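Local coordinates for protein metal-dependent hydrolase (PDB 2F6K) that probably acts as a manganese-dependent aminocarboxymuconate-semialdehyde decarboxylase of the amidohydrolase family, an enzyme of tryptophan degradation, at residues P33-F43 / S265-R276; G242-M253 / L278-L288. All blocks are in the same frame, centred on the assembly; numbering follows the deposited sequence.

From the N terminus, the chain runs through strand 3-9 and helix 13-22 to the loop and helix of 33-43. Contact 1 brings this early part against 265-276, which follows strand 261-262, and so closes a loop of 221 residues. It joins the first and last beta-alpha units of the parallel eight-stranded TIM barrel. Contact 2 is more local. It starts at 242-253, after strand 237-239, and closes on 278-288 after 24 intervening residues. The segments alternate along the chain, so the two contacts cross. Helix 272-284 serves both: its first turn meets 33-43 and its later turns meet 242-253.

Contact 1 of 2, residues P33-F43 / S265-R276; sequences PEWTPQLTLNF and SDIPYTPLDGSR. With MN (manganese (II) ion), chain C.
Pro-33 lies opposite Tyr-269, with CA atoms 6.0 Å apart; Thr-40 faces Ile-267 and Phe-43 faces Leu-272. Helix segments 37-43 and 272-276 run in roughly the same direction, at 28°. Their axes come no closer than 12.2 Å, and large side chains fill the interval. Phe-43 is the main one. Its CG stands anti to the backbone N (chi1 177°), which sends the ring across to the other segment. Ile-267 lies on one face of this ring, with CG2 3.9 Å from the centroid, and its CD1 presses on CD2 near the root. At the ring edge, Phe-43 CE1 meets Leu-272 O at 3.5 Å. Leu-272 CG packs against CD1 of the same ring, and Leu-272 CD2 reaches on to Leu-39 CD1.

At the other end, Pro-33 stands nearly upright on one face of the Tyr-269 ring, its CG-CD edge down; CG is 3.8 Å from the centroid and almost on the normal, a CH-pi contact. Pro-268, preceded by a cis peptide bond, fits beside both Pro-33 and Trp-35; its CG is 3.9 Å from Trp-35 CD1. Within its own segment, Trp-35 NE1 donates to Thr-40 OG1 at 2.7 Å, nearly in the ring plane and fairly straight (164°). On the other segment, Ser-275 OG donates to Ser-265 O from above the carbonyl plane, while Ser-265 OG bonds Asp-5.

Next to Ile-267, Asp-266 OD1 binds manganese at 2.4 Å. His-7, His-9, His-154 and two waters complete the site, and one water donates to Asp-266 OD2. Across the segments contact is mainly apolar; polar groups are held within each segment, by Asp-5 or by the metal. Side-chain packing, not hydrogen bonding, holds the loop and helix before strand 49-55 to the Asp-266 loop.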
loop_
_atom_site.group_PDB
_atom_site.type_symbol
_atom_site.label_atom_id
_atom_site.label_comp_id
_atom_site.label_asym_id
_atom_site.label_seq_id
_atom_site.Cartn_x
_atom_site.Cartn_y
_atom_site.Cartn_z
ATOM N N PRO A 33 6.357 -6.749 -26.071
ATOM C CA PRO A 33 6.345 -6.951 -27.524
ATOM C C PRO A 33 7.731 -7.060 -28.156
ATOM O O PRO A 33 8.701 -6.505 -27.635
ATOM C CB PRO A 33 5.579 -5.729 -28.024
ATOM C CG PRO A 33 6.035 -4.670 -27.083
ATOM C CD PRO A 33 5.989 -5.361 -25.733
ATOM N N GLU A 34 7.821 -7.787 -29.270
ATOM C CA GLU A 34 9.088 -7.927 -29.986
ATOM C C GLU A 34 9.251 -6.679 -30.847
ATOM O O GLU A 34 8.263 -6.093 -31.294
ATOM C CB GLU A 34 9.086 -9.169 -30.876
ATOM C CG GLU A 34 8.861 -10.462 -30.129
ATOM C CD GLU A 34 9.033 -11.681 -31.013
ATOM O OE1 GLU A 34 8.626 -11.622 -32.197
ATOM O OE2 GLU A 34 9.562 -12.701 -30.521
ATOM N N TRP A 35 10.492 -6.273 -31.091
ATOM C CA TRP A 35 10.721 -5.066 -31.865
ATOM C C TRP A 35 12.118 -4.935 -32.468
ATOM O O TRP A 35 13.103 -5.389 -31.892
ATOM C CB TRP A 35 10.459 -3.846 -30.973
ATOM C CG TRP A 35 10.694 -2.542 -31.652
ATOM C CD1 TRP A 35 9.774 -1.789 -32.325
ATOM C CD2 TRP A 35 11.944 -1.854 -31.776
ATOM N NE1 TRP A 35 10.374 -0.675 -32.864
ATOM C CE2 TRP A 35 11.707 -0.690 -32.545
ATOM C CE3 TRP A 35 13.244 -2.110 -31.319
ATOM C CZ2 TRP A 35 12.724 0.219 -32.863
ATOM C CZ3 TRP A 35 14.258 -1.207 -31.636
ATOM C CH2 TRP A 35 13.989 -0.056 -32.403
ATOM N N THR A 36 12.177 -4.309 -33.638
ATOM C CA THR A 36 13.425 -4.025 -34.340
ATOM C C THR A 36 13.097 -2.729 -35.054
ATOM O O THR A 36 11.934 -2.371 -35.170
ATOM C CB THR A 36 13.796 -5.083 -35.422
ATOM O OG1 THR A 36 12.862 -5.014 -36.510
ATOM C CG2 THR A 36 13.819 -6.486 -34.829
ATOM N N PRO A 37 14.111 -1.998 -35.526
ATOM C CA PRO A 37 13.805 -0.735 -36.228
ATOM C C PRO A 37 12.955 -0.954 -37.492
ATOM O O PRO A 37 12.128 -0.110 -37.868
ATOM C CB PRO A 37 15.184 -0.185 -36.553
ATOM C CG PRO A 37 16.024 -0.693 -35.396
ATOM C CD PRO A 37 15.548 -2.113 -35.210
ATOM N N GLN A 38 13.172 -2.088 -38.148
ATOM C CA GLN A 38 12.404 -2.402 -39.354
ATOM C C GLN A 38 10.887 -2.553 -39.163
ATOM O O GLN A 38 10.100 -2.279 -40.085
ATOM C CB GLN A 38 12.927 -3.675 -40.006
ATOM C CG GLN A 38 14.312 -3.553 -40.575
ATOM C CD GLN A 38 14.492 -2.365 -41.520
ATOM O OE1 GLN A 38 13.652 -2.074 -42.377
ATOM N NE2 GLN A 38 15.616 -1.690 -41.375
ATOM N N LEU A 39 10.471 -3.010 -37.983
ATOM C CA LEU A 39 9.048 -3.176 -37.717
ATOM C C LEU A 39 8.399 -1.799 -37.712
ATOM O O LEU A 39 7.366 -1.595 -38.338
ATOM C CB LEU A 39 8.804 -3.853 -36.370
ATOM C CG LEU A 39 7.350 -4.236 -36.101
ATOM C CD1 LEU A 39 6.911 -5.348 -37.053
ATOM C CD2 LEU A 39 7.243 -4.661 -34.654
ATOM N N THR A 40 9.002 -0.844 -37.014
ATOM C CA THR A 40 8.451 0.507 -36.968
ATOM C C THR A 40 8.431 1.129 -38.373
ATOM O O THR A 40 7.427 1.694 -38.824
ATOM C CB THR A 40 9.303 1.416 -36.053
ATOM O OG1 THR A 40 9.218 0.952 -34.701
ATOM C CG2 THR A 40 8.829 2.871 -36.141
ATOM N N LEU A 41 9.566 1.035 -39.054
ATOM C CA LEU A 41 9.690 1.584 -40.391
ATOM C C LEU A 41 8.678 0.993 -41.386
ATOM O O LEU A 41 8.073 1.724 -42.176
ATOM C CB LEU A 41 11.123 1.383 -40.899
ATOM C CG LEU A 41 12.189 2.247 -40.214
ATOM C CD1 LEU A 41 13.588 1.724 -40.552
ATOM C CD2 LEU A 41 12.018 3.706 -40.648
ATOM N N ASN A 42 8.494 -0.323 -41.361
ATOM C CA ASN A 42 7.534 -0.955 -42.261
ATOM C C ASN A 42 6.108 -0.525 -41.866
ATOM O O ASN A 42 5.234 -0.356 -42.727
ATOM C CB ASN A 42 7.675 -2.475 -42.194
ATOM C CG ASN A 42 6.908 -3.176 -43.290
ATOM O OD1 ASN A 42 7.290 -3.104 -44.450
ATOM N ND2 ASN A 42 5.817 -3.854 -42.932
ATOM N N PHE A 43 5.864 -0.347 -40.566
ATOM C CA PHE A 43 4.544 0.098 -40.124
ATOM C C PHE A 43 4.290 1.505 -40.670
ATOM O O PHE A 43 3.167 1.849 -41.060
ATOM C CB PHE A 43 4.451 0.145 -38.600
ATOM C CG PHE A 43 3.127 0.661 -38.088
ATOM C CD1 PHE A 43 2.001 -0.165 -38.065
ATOM C CD2 PHE A 43 3.006 1.968 -37.614
ATOM C CE1 PHE A 43 0.771 0.304 -37.570
ATOM C CE2 PHE A 43 1.784 2.448 -37.117
ATOM C CZ PHE A 43 0.667 1.613 -37.094
ATOM N N SER A 265 0.408 6.420 -32.247
ATOM C CA SER A 265 -0.044 5.067 -32.577
ATOM C C SER A 265 0.148 4.071 -31.431
ATOM O O SER A 265 -0.625 3.125 -31.282
ATOM C CB SER A 265 0.675 4.551 -33.826
ATOM O OG SER A 265 2.020 4.242 -33.537
ATOM N N ASP A 266 1.188 4.298 -30.639
ATOM C CA ASP A 266 1.528 3.465 -29.488
ATOM C C ASP A 266 2.031 2.073 -29.838
ATOM O O ASP A 266 1.883 1.151 -29.038
ATOM C CB ASP A 266 0.338 3.333 -28.535
ATOM C CG ASP A 266 0.767 3.223 -27.082
ATOM O OD1 ASP A 266 1.982 3.088 -26.820
ATOM O OD2 ASP A 266 -0.113 3.276 -26.202
ATOM N N ILE A 267 2.612 1.909 -31.025
ATOM C CA ILE A 267 3.156 0.614 -31.419
ATOM C C ILE A 267 4.513 0.525 -30.724
ATOM O O ILE A 267 5.131 1.551 -30.445
ATOM C CB ILE A 267 3.394 0.511 -32.943
ATOM C CG1 ILE A 267 4.390 1.590 -33.384
ATOM C CG2 ILE A 267 2.085 0.637 -33.695
ATOM C CD1 ILE A 267 4.923 1.407 -34.797
ATOM N N PRO A 268 5.010 -0.698 -30.465
ATOM C CA PRO A 268 4.353 -1.962 -30.793
ATOM C C PRO A 268 3.564 -2.555 -29.627
ATOM O O PRO A 268 3.114 -3.700 -29.697
ATOM C CB PRO A 268 5.524 -2.838 -31.210
ATOM C CG PRO A 268 6.563 -2.442 -30.220
ATOM C CD PRO A 268 6.434 -0.924 -30.153
ATOM N N TYR A 269 3.388 -1.784 -28.559
ATOM C CA TYR A 269 2.649 -2.280 -27.406
ATOM C C TYR A 269 1.204 -2.524 -27.795
ATOM O O TYR A 269 0.590 -3.492 -27.347
ATOM C CB TYR A 269 2.785 -1.313 -26.236
ATOM C CG TYR A 269 4.187 -1.345 -25.674
ATOM C CD1 TYR A 269 4.500 -2.129 -24.560
ATOM C CD2 TYR A 269 5.227 -0.646 -26.307
ATOM C CE1 TYR A 269 5.818 -2.218 -24.089
ATOM C CE2 TYR A 269 6.536 -0.727 -25.847
ATOM C CZ TYR A 269 6.826 -1.513 -24.743
ATOM O OH TYR A 269 8.124 -1.595 -24.313
ATOM N N THR A 270 0.657 -1.640 -28.620
ATOM C CA THR A 270 -0.689 -1.839 -29.131
ATOM C C THR A 270 -0.378 -2.626 -30.409
ATOM O O THR A 270 0.459 -2.196 -31.209
ATOM C CB THR A 270 -1.374 -0.514 -29.525
ATOM O OG1 THR A 270 -1.625 0.271 -28.352
ATOM C CG2 THR A 270 -2.695 -0.793 -30.254
ATOM N N PRO A 271 -1.013 -3.798 -30.599
ATOM C CA PRO A 271 -0.767 -4.611 -31.797
ATOM C C PRO A 271 -0.824 -3.751 -33.053
ATOM O O PRO A 271 -1.692 -2.886 -33.183
ATOM C CB PRO A 271 -1.900 -5.634 -31.760
ATOM C CG PRO A 271 -2.138 -5.821 -30.307
ATOM C CD PRO A 271 -2.063 -4.401 -29.760
ATOM N N LEU A 272 0.089 -3.989 -33.983
ATOM C CA LEU A 272 0.108 -3.211 -35.208
ATOM C C LEU A 272 -1.237 -3.129 -35.941
ATOM O O LEU A 272 -1.608 -2.061 -36.432
ATOM C CB LEU A 272 1.196 -3.741 -36.139
ATOM C CG LEU A 272 2.567 -3.066 -35.972
ATOM C CD1 LEU A 272 3.085 -3.258 -34.545
ATOM C CD2 LEU A 272 3.548 -3.640 -37.006
ATOM N N ASP A 273 -1.969 -4.237 -36.022
ATOM C CA ASP A 273 -3.263 -4.212 -36.694
ATOM C C ASP A 273 -4.258 -3.345 -35.937
ATOM O O ASP A 273 -5.082 -2.660 -36.538
ATOM C CB ASP A 273 -3.832 -5.625 -36.837
ATOM C CG ASP A 273 -3.117 -6.430 -37.899
ATOM O OD1 ASP A 273 -3.095 -5.984 -39.072
ATOM O OD2 ASP A 273 -2.576 -7.509 -37.564
ATOM N N GLY A 274 -4.187 -3.376 -34.613
ATOM C CA GLY A 274 -5.098 -2.576 -33.820
ATOM C C GLY A 274 -4.763 -1.097 -33.943
ATOM O O GLY A 274 -5.644 -0.239 -33.909
ATOM N N SER A 275 -3.482 -0.790 -34.097
ATOM C CA SER A 275 -3.077 0.601 -34.219
ATOM C C SER A 275 -3.484 1.149 -35.590
ATOM O O SER A 275 -3.927 2.298 -35.705
ATOM C CB SER A 275 -1.569 0.729 -34.017
ATOM O OG SER A 275 -1.208 2.089 -33.868
ATOM N N ARG A 276 -3.333 0.320 -36.622
ATOM C CA ARG A 276 -3.709 0.696 -37.979
ATOM C C ARG A 276 -5.208 0.979 -37.996
ATOM O O ARG A 276 -5.672 1.898 -38.664
ATOM C CB ARG A 276 -3.391 -0.439 -38.954
ATOM C CG ARG A 276 -3.960 -0.238 -40.351
ATOM C CD ARG A 276 -3.750 -1.471 -41.220
ATOM N NE ARG A 276 -4.250 -1.301 -42.585
ATOM C CZ ARG A 276 -3.712 -0.481 -43.486
ATOM N NH1 ARG A 276 -2.653 0.255 -43.170
ATOM N NH2 ARG A 276 -4.220 -0.405 -44.711
HETATM MN MN MN C . 2.923 4.087 -24.854
HETATM O O HOH W 1 1.089 3.682 -23.947
HETATM O O HOH W 2 3.522 1.952 -24.224
#

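Contact 2 of 2, residues G242-M253 / L278-L288; sequences GAVLPRQLPTLM and LGHALATTDLL
Leu-245 and Thr-285 reach toward each other tip to tip, with Leu-245 CD1 3.7 Å from Thr-285 CB. The apolar contacts spread from here. Leu-245 CG lies beside its backbone N (chi1 -62°), which swings the branch across to the other segment, with CD1 by Thr-285 and CD2 by Leu-287. Deeper in, Leu-249 and Leu-282 cross at about a right angle, with their CD2 methyls 3.9 Å apart. Val-244 CG2 touches the same Leu-282 methyl. Met-253, present as selenomethionine, lays SE 3.4 Å from Leu-288 CD2, and the bend at its last torsion keeps CE against the same methyl. Leu-287 CD1 lies against Pro-246 CB at 3.6 Å and also borders Pro-250 CG.

The setting is the outer layer of the TIM barrel. Segment 242-253 follows strand 237-239, and segment 278-288 ends the helix after strand 261-262. Leu-282 and Leu-288 also touch helix 290-306, so the apolar cluster continues into the last helix.

A second kind of contact sets methyl groups against backbone carbonyls. Leu-278 CD1 is 3.7 Å from Gly-242 O, and Leu-245 CD1 is 3.6 Å from Ala-281 O. Gly-242 has backbone angles that call for glycine.

Polar bonds stay within each segment or go outside. Thr-285 OG1 accepts from Leu-287 N at 3.1 Å, forming an ST turn just after the helix. An alanine at Thr-285 would lack both OG1 and CG2, and would probably leave Leu-287 N without this acceptor, the turn less firmly held, and Leu-245 CD1 less well packed. Thr-251 OG1 and its backbone N both donate to Arg-247 O. The Arg-247 guanidinium makes a salt bridge to Asp-215 of the second subunit and a hydrogen bond to Ser-254 of that subunit.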
loop_
_atom_site.group_PDB
_atom_site.type_symbol
_atom_site.label_atom_id
_atom_site.label_comp_id
_atom_site.label_asym_id
_atom_site.label_seq_id
_atom_site.Cartn_x
_atom_site.Cartn_y
_atom_site.Cartn_z
ATOM N N GLY A 242 -4.701 5.345 -28.412
ATOM C CA GLY A 242 -5.749 4.669 -27.662
ATOM C C GLY A 242 -7.146 4.799 -28.237
ATOM O O GLY A 242 -7.334 5.317 -29.341
ATOM N N ALA A 243 -8.130 4.334 -27.470
ATOM C CA ALA A 243 -9.533 4.369 -27.881
ATOM C C ALA A 243 -10.152 5.745 -27.638
ATOM O O ALA A 243 -11.096 5.893 -26.859
ATOM C CB ALA A 243 -10.311 3.303 -27.120
ATOM N N VAL A 244 -9.624 6.743 -28.332
ATOM C CA VAL A 244 -10.081 8.116 -28.186
ATOM C C VAL A 244 -11.454 8.420 -28.773
ATOM O O VAL A 244 -12.054 9.443 -28.439
ATOM C CB VAL A 244 -9.076 9.079 -28.819
ATOM C CG1 VAL A 244 -7.691 8.835 -28.232
ATOM C CG2 VAL A 244 -9.076 8.900 -30.329
ATOM N N LEU A 245 -11.948 7.558 -29.653
ATOM C CA LEU A 245 -13.261 7.782 -30.251
ATOM C C LEU A 245 -14.214 6.728 -29.718
ATOM O O LEU A 245 -13.796 5.623 -29.388
ATOM C CB LEU A 245 -13.185 7.699 -31.779
ATOM C CG LEU A 245 -12.309 8.720 -32.528
ATOM C CD1 LEU A 245 -12.257 8.359 -34.010
ATOM C CD2 LEU A 245 -12.867 10.132 -32.337
ATOM N N PRO A 246 -15.515 7.039 -29.660
ATOM C CA PRO A 246 -16.143 8.304 -30.056
ATOM C C PRO A 246 -16.389 9.278 -28.903
ATOM O O PRO A 246 -17.001 10.330 -29.097
ATOM C CB PRO A 246 -17.450 7.832 -30.663
ATOM C CG PRO A 246 -17.842 6.764 -29.685
ATOM C CD PRO A 246 -16.539 6.005 -29.433
ATOM N N ARG A 247 -15.912 8.943 -27.711
ATOM C CA ARG A 247 -16.151 9.810 -26.568
ATOM C C ARG A 247 -14.999 10.654 -26.030
ATOM O O ARG A 247 -15.133 11.871 -25.901
ATOM C CB ARG A 247 -16.753 8.982 -25.431
ATOM C CG ARG A 247 -18.238 8.650 -25.618
ATOM C CD ARG A 247 -18.655 7.491 -24.717
ATOM N NE ARG A 247 -18.364 6.205 -25.347
ATOM C CZ ARG A 247 -19.141 5.645 -26.269
ATOM N NH1 ARG A 247 -20.248 6.263 -26.650
ATOM N NH2 ARG A 247 -18.807 4.489 -26.828
ATOM N N GLN A 248 -13.876 10.016 -25.721
ATOM C CA GLN A 248 -12.727 10.710 -25.146
ATOM C C GLN A 248 -12.223 11.944 -25.893
ATOM O O GLN A 248 -12.270 13.048 -25.358
ATOM C CB GLN A 248 -11.564 9.740 -24.955
ATOM C CG GLN A 248 -10.523 10.251 -23.971
ATOM C CD GLN A 248 -9.295 9.372 -23.912
ATOM O OE1 GLN A 248 -8.542 9.409 -22.941
ATOM N NE2 GLN A 248 -9.083 8.579 -24.956
ATOM N N LEU A 249 -11.731 11.762 -27.114
ATOM C CA LEU A 249 -11.218 12.892 -27.884
ATOM C C LEU A 249 -12.206 14.052 -27.990
ATOM O O LEU A 249 -11.832 15.202 -27.762
ATOM C CB LEU A 249 -10.780 12.444 -29.277
ATOM C CG LEU A 249 -10.236 13.568 -30.167
ATOM C CD1 LEU A 249 -9.298 14.469 -29.376
ATOM C CD2 LEU A 249 -9.538 12.958 -31.365
ATOM N N PRO A 250 -13.476 13.774 -28.345
ATOM C CA PRO A 250 -14.469 14.853 -28.454
ATOM C C PRO A 250 -14.594 15.677 -27.160
ATOM O O PRO A 250 -14.742 16.902 -27.209
ATOM C CB PRO A 250 -15.754 14.101 -28.791
ATOM C CG PRO A 250 -15.240 12.981 -29.657
ATOM C CD PRO A 250 -14.028 12.506 -28.861
ATOM N N THR A 251 -14.536 15.011 -26.007
ATOM C CA THR A 251 -14.638 15.728 -24.744
ATOM C C THR A 251 -13.410 16.630 -24.572
ATOM O O THR A 251 -13.533 17.814 -24.240
ATOM C CB THR A 251 -14.737 14.757 -23.543
ATOM O OG1 THR A 251 -15.956 14.006 -23.627
ATOM C CG2 THR A 251 -14.731 15.529 -22.231
ATOM N N LEU A 252 -12.235 16.064 -24.830
ATOM C CA LEU A 252 -10.971 16.778 -24.708
ATOM C C LEU A 252 -10.891 18.039 -25.568
ATOM O O LEU A 252 -10.234 19.013 -25.194
ATOM C CB LEU A 252 -9.813 15.847 -25.082
ATOM C CG LEU A 252 -8.432 16.510 -25.169
ATOM C CD1 LEU A 252 -7.956 16.893 -23.778
ATOM C CD2 LEU A 252 -7.442 15.562 -25.828
HETATM N N MSE A 253 -11.559 18.026 -26.717
HETATM C CA MSE A 253 -11.514 19.169 -27.618
HETATM C C MSE A 253 -12.273 20.392 -27.122
HETATM O O MSE A 253 -12.126 21.484 -27.674
HETATM C CB MSE A 253 -11.986 18.755 -29.014
HETATM C CG MSE A 253 -11.073 17.699 -29.633
HETATM SE SE MSE A 253 -11.529 17.134 -31.422
HETATM C CE MSE A 253 -13.312 16.510 -31.054
ATOM N N LEU A 278 -7.001 1.974 -35.403
ATOM C CA LEU A 278 -7.275 3.186 -34.642
ATOM C C LEU A 278 -6.961 4.414 -35.490
ATOM O O LEU A 278 -7.668 5.417 -35.425
ATOM C CB LEU A 278 -6.455 3.217 -33.352
ATOM C CG LEU A 278 -6.890 2.284 -32.216
ATOM C CD1 LEU A 278 -5.903 2.420 -31.049
ATOM C CD2 LEU A 278 -8.316 2.625 -31.772
ATOM N N GLY A 279 -5.906 4.318 -36.297
ATOM C CA GLY A 279 -5.526 5.425 -37.152
ATOM C C GLY A 279 -6.532 5.632 -38.268
ATOM O O GLY A 279 -6.847 6.763 -38.642
ATOM N N HIS A 280 -7.038 4.525 -38.801
ATOM C CA HIS A 280 -8.015 4.569 -39.875
ATOM C C HIS A 280 -9.314 5.205 -39.370
ATOM O O HIS A 280 -9.989 5.936 -40.106
ATOM C CB HIS A 280 -8.257 3.146 -40.393
ATOM C CG HIS A 280 -9.340 3.044 -41.423
ATOM N ND1 HIS A 280 -10.682 3.108 -41.106
ATOM C CD2 HIS A 280 -9.278 2.897 -42.767
ATOM C CE1 HIS A 280 -11.397 3.006 -42.211
ATOM N NE2 HIS A 280 -10.570 2.878 -43.233
ATOM N N ALA A 281 -9.649 4.939 -38.108
ATOM C CA ALA A 281 -10.855 5.479 -37.493
ATOM C C ALA A 281 -10.766 6.999 -37.352
ATOM O O ALA A 281 -11.758 7.707 -37.526
ATOM C CB ALA A 281 -11.064 4.846 -36.134
ATOM N N LEU A 282 -9.583 7.503 -37.025
ATOM C CA LEU A 282 -9.411 8.941 -36.883
ATOM C C LEU A 282 -9.561 9.598 -38.248
ATOM O O LEU A 282 -10.045 10.724 -38.367
ATOM C CB LEU A 282 -8.028 9.260 -36.320
ATOM C CG LEU A 282 -7.847 9.219 -34.806
ATOM C CD1 LEU A 282 -6.372 9.202 -34.490
ATOM C CD2 LEU A 282 -8.530 10.421 -34.164
ATOM N N ALA A 283 -9.149 8.870 -39.277
ATOM C CA ALA A 283 -9.207 9.372 -40.639
ATOM C C ALA A 283 -10.620 9.429 -41.218
ATOM O O ALA A 283 -10.948 10.356 -41.967
ATOM C CB ALA A 283 -8.310 8.519 -41.533
ATOM N N THR A 284 -11.459 8.462 -40.850
ATOM C CA THR A 284 -12.813 8.387 -41.393
ATOM C C THR A 284 -13.954 8.819 -40.485
ATOM O O THR A 284 -15.101 8.852 -40.923
ATOM C CB THR A 284 -13.128 6.945 -41.867
ATOM O OG1 THR A 284 -13.285 6.089 -40.729
ATOM C CG2 THR A 284 -11.994 6.402 -42.727
ATOM N N THR A 285 -13.659 9.154 -39.234
ATOM C CA THR A 285 -14.707 9.553 -38.300
ATOM C C THR A 285 -15.457 10.832 -38.698
ATOM O O THR A 285 -14.897 11.728 -39.325
ATOM C CB THR A 285 -14.128 9.744 -36.887
ATOM O OG1 THR A 285 -15.184 10.068 -35.974
ATOM C CG2 THR A 285 -13.077 10.869 -36.884
ATOM N N ASP A 286 -16.729 10.900 -38.318
ATOM C CA ASP A 286 -17.590 12.049 -38.597
ATOM C C ASP A 286 -17.485 13.035 -37.446
ATOM O O ASP A 286 -18.157 14.069 -37.445
ATOM C CB ASP A 286 -19.063 11.626 -38.679
ATOM C CG ASP A 286 -19.396 10.882 -39.940
ATOM O OD1 ASP A 286 -20.516 10.331 -40.009
ATOM O OD2 ASP A 286 -18.552 10.857 -40.865
ATOM N N LEU A 287 -16.677 12.696 -36.449
ATOM C CA LEU A 287 -16.531 13.552 -35.277
ATOM C C LEU A 287 -15.447 14.606 -35.435
ATOM O O LEU A 287 -15.269 15.449 -34.567
ATOM C CB LEU A 287 -16.249 12.691 -34.049
ATOM C CG LEU A 287 -17.381 11.708 -33.758
ATOM C CD1 LEU A 287 -17.005 10.791 -32.607
ATOM C CD2 LEU A 287 -18.644 12.493 -33.444
ATOM N N LEU A 288 -14.728 14.555 -36.548
ATOM C CA LEU A 288 -13.666 15.511 -36.810
ATOM C C LEU A 288 -13.769 16.064 -38.226
ATOM O O LEU A 288 -14.056 15.322 -39.166
ATOM C CB LEU A 288 -12.304 14.840 -36.649
ATOM C CG LEU A 288 -11.967 14.182 -35.315
ATOM C CD1 LEU A 288 -10.543 13.666 -35.375
ATOM C CD2 LEU A 288 -12.116 15.168 -34.188
#